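Local structure of 3-phytase (Klebsiella pneumoniae, 2WNH) at residues B[147-152]-B[255-260]. The protein probably hydrolyses phytate (inositol hexakisphosphate), releasing phosphate, as a histidine acid phosphatase. The protein carries 3 engineered substitutions. Residues are numbered along the deposited sequence; the frame is centred on the assembly and turned at random.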
ATOM      1  N   LEU B 147      50.884  21.703 -15.041  1.00 22.60           N
ATOM      2  CA  LEU B 147      52.078  21.656 -14.193  1.00 22.52           C
ATOM      3  C   LEU B 147      52.313  22.970 -13.440  1.00 21.82           C
ATOM      4  O   LEU B 147      52.523  22.972 -12.225  1.00 22.72           O
ATOM      5  CB  LEU B 147      53.298  21.285 -15.046  1.00 23.06           C
ATOM      6  CG  LEU B 147      54.639  21.091 -14.323  1.00 24.50           C
ATOM      7  CD1 LEU B 147      54.547  20.007 -13.246  1.00 27.22           C
ATOM      8  CD2 LEU B 147      55.661  20.702 -15.385  1.00 23.72           C
ATOM      9  N   ALA B 148      52.279  24.083 -14.168  1.00 21.32           N
ATOM     10  CA  ALA B 148      52.419  25.403 -13.580  1.00 21.00           C
ATOM     11  C   ALA B 148      51.359  25.701 -12.531  1.00 22.50           C
ATOM     12  O   ALA B 148      51.662  26.168 -11.431  1.00 21.75           O
ATOM     13  CB  ALA B 148      52.366  26.469 -14.689  1.00 22.36           C
ATOM     14  N   ALA B 149      50.102  25.449 -12.905  1.00 22.39           N
ATOM     15  CA  ALA B 149      48.948  25.696 -12.033  1.00 21.75           C
ATOM     16  C   ALA B 149      49.002  24.937 -10.709  1.00 20.39           C
ATOM     17  O   ALA B 149      48.750  25.524  -9.657  1.00 20.20           O
ATOM     18  CB  ALA B 149      47.653  25.351 -12.800  1.00 21.46           C
ATOM     19  N   VAL B 150      49.294  23.638 -10.772  1.00 20.83           N
ATOM     20  CA  VAL B 150      49.413  22.799  -9.571  1.00 21.20           C
ATOM     21  C   VAL B 150      50.590  23.274  -8.715  1.00 21.91           C
ATOM     22  O   VAL B 150      50.458  23.434  -7.503  1.00 21.71           O
ATOM     23  CB  VAL B 150      49.542  21.281  -9.932  1.00 21.07           C
ATOM     24  CG1 VAL B 150      49.773  20.427  -8.701  1.00 21.73           C
ATOM     25  CG2 VAL B 150      48.286  20.801 -10.669  1.00 22.04           C
ATOM     26  N   LYS B 151      51.724  23.544  -9.354  1.00 23.03           N
ATOM     27  CA  LYS B 151      52.899  24.013  -8.599  1.00 24.64           C
ATOM     28  C   LYS B 151      52.643  25.344  -7.904  1.00 25.33           C
ATOM     29  O   LYS B 151      53.040  25.540  -6.748  1.00 26.79           O
ATOM     30  CB  LYS B 151      54.124  24.100  -9.508  1.00 24.64           C
ATOM     31  CG  LYS B 151      54.719  22.750  -9.820  1.00 24.34           C
ATOM     32  CD  LYS B 151      55.794  22.871 -10.900  1.00 29.99           C
ATOM     33  CE  LYS B 151      57.014  23.625 -10.384  1.00 32.96           C
ATOM     34  NZ  LYS B 151      58.165  23.516 -11.334  1.00 34.57           N
ATOM     35  N   GLU B 152      51.950  26.249  -8.597  1.00 26.46           N
ATOM     36  CA  GLU B 152      51.620  27.564  -8.045  1.00 27.11           C
ATOM     37  C   GLU B 152      50.778  27.462  -6.793  1.00 27.51           C
ATOM     38  O   GLU B 152      51.083  28.071  -5.762  1.00 27.20           O
ATOM     39  CB  GLU B 152      50.903  28.429  -9.083  1.00 27.85           C
ATOM     40  CG  GLU B 152      50.686  29.871  -8.628  1.00 34.17           C
ATOM     41  CD  GLU B 152      52.000  30.594  -8.312  1.00 42.31           C
ATOM     42  OE1 GLU B 152      52.911  30.604  -9.177  1.00 44.70           O
ATOM     43  OE2 GLU B 152      52.124  31.152  -7.195  1.00 46.36           O
ATOM     44  N   VAL B 255      41.947  23.014  -8.561  1.00 18.77           N
ATOM     45  CA  VAL B 255      42.873  23.983  -9.171  1.00 18.89           C
ATOM     46  C   VAL B 255      42.091  24.690 -10.290  1.00 18.77           C
ATOM     47  O   VAL B 255      41.593  24.038 -11.201  1.00 19.42           O
ATOM     48  CB  VAL B 255      44.129  23.270  -9.745  1.00 18.73           C
ATOM     49  CG1 VAL B 255      44.993  24.247 -10.556  1.00 18.61           C
ATOM     50  CG2 VAL B 255      44.960  22.654  -8.601  1.00 19.09           C
ATOM     51  N   LEU B 256      42.009  26.018 -10.214  1.00 19.87           N
ATOM     52  CA  LEU B 256      41.173  26.803 -11.129  1.00 19.95           C
ATOM     53  C   LEU B 256      41.408  26.478 -12.599  1.00 20.53           C
ATOM     54  O   LEU B 256      40.464  26.227 -13.342  1.00 19.88           O
ATOM     55  CB  LEU B 256      41.355  28.300 -10.884  1.00 19.41           C
ATOM     56  CG  LEU B 256      40.377  29.171 -11.678  1.00 20.66           C
ATOM     57  CD1 LEU B 256      38.914  28.805 -11.355  1.00 18.69           C
ATOM     58  CD2 LEU B 256      40.623  30.632 -11.388  1.00 23.36           C
ATOM     59  N   TYR B 257      42.664  26.495 -13.036  1.00 20.75           N
ATOM     60  CA  TYR B 257      42.961  26.149 -14.426  1.00 19.68           C
ATOM     61  C   TYR B 257      42.287  24.841 -14.858  1.00 19.73           C
ATOM     62  O   TYR B 257      41.616  24.772 -15.927  1.00 19.04           O
ATOM     63  CB  TYR B 257      44.495  26.070 -14.698  1.00 19.84           C
ATOM     64  CG  TYR B 257      44.790  25.477 -16.077  1.00 19.05           C
ATOM     65  CD1 TYR B 257      44.631  26.241 -17.237  1.00 16.20           C
ATOM     66  CD2 TYR B 257      45.186  24.154 -16.224  1.00 18.20           C
ATOM     67  CE1 TYR B 257      44.843  25.696 -18.487  1.00 18.02           C
ATOM     68  CE2 TYR B 257      45.394  23.600 -17.472  1.00 17.47           C
ATOM     69  CZ  TYR B 257      45.239  24.393 -18.609  1.00 17.77           C
ATOM     70  OH  TYR B 257      45.429  23.889 -19.873  1.00 22.09           O
ATOM     71  N   THR B 258      42.494  23.799 -14.048  1.00 18.49           N
ATOM     72  CA  THR B 258      42.013  22.458 -14.375  1.00 18.90           C
ATOM     73  C   THR B 258      40.484  22.473 -14.411  1.00 18.44           C
ATOM     74  O   THR B 258      39.875  21.910 -15.327  1.00 19.35           O
ATOM     75  CB  THR B 258      42.504  21.437 -13.348  1.00 20.21           C
ATOM     76  OG1 THR B 258      43.942  21.376 -13.385  1.00 21.01           O
ATOM     77  CG2 THR B 258      41.931  20.039 -13.613  1.00 19.04           C
ATOM     78  N   ALA B 259      39.888  23.129 -13.417  1.00 18.75           N
ATOM     79  CA  ALA B 259      38.421  23.193 -13.328  1.00 18.53           C
ATOM     80  C   ALA B 259      37.840  23.954 -14.524  1.00 19.98           C
ATOM     81  O   ALA B 259      36.789  23.593 -15.055  1.00 20.70           O
ATOM     82  CB  ALA B 259      38.001  23.840 -12.027  1.00 17.93           C
ATOM     83  N   GLN B 260      38.527  25.004 -14.958  1.00 19.63           N
ATOM     84  CA  GLN B 260      38.071  25.771 -16.120  1.00 19.36           C
ATOM     85  C   GLN B 260      38.115  24.933 -17.396  1.00 19.44           C
ATOM     86  O   GLN B 260      37.161  24.915 -18.170  1.00 19.44           O
ATOM     87  CB  GLN B 260      38.903  27.053 -16.268  1.00 18.70           C
ATOM     88  CG  GLN B 260      38.536  28.119 -15.262  1.00 19.67           C
ATOM     89  CD  GLN B 260      39.397  29.355 -15.393  1.00 26.01           C
ATOM     90  OE1 GLN B 260      40.622  29.260 -15.525  1.00 26.19           O
ATOM     91  NE2 GLN B 260      38.773  30.523 -15.312  1.00 25.55           N
TER
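The methyl of A149 meets two side chains at the start of helix 256-274: its CB lies 3.7 Å from CG1 of V255 and 3.8 Å from CB of Y257. V255, the N-cap residue of that helix, points its CB at helix 143-154 and divides its branches between two neighbours. CG1, anti to the backbone N (chi1 172°), reaches A149 and comes within 4.1 Å of the A149 carbonyl O, while CG2 faces CG2 of V150 more loosely at 4.3 Å. V150 also packs on T199 and I201 of strand 199-201 and on V191 of strand 191-193, so helix 143-154 sits between this small hairpin and the N-terminal turn of helix 256-274. Y257 touches A149 with its CB; a chi1 of 170° sends the ring away from the methyl and back toward the start of helix 143-154, where R145 is its cation-pi partner. The Y257 OH hydrogen-bonds to D142 N just ahead of helix 143-154, and T258 OG1 to Q146 NE2 within it. No hydrogen bond joins 147-152 to 255-260 directly. With just a methyl on A149, the CA atoms of A149 and Y257 come 6.5 Å apart; the contact itself is non-directional van der Waals packing, and the directional bonds named here lie beside it, at D142 and Q146.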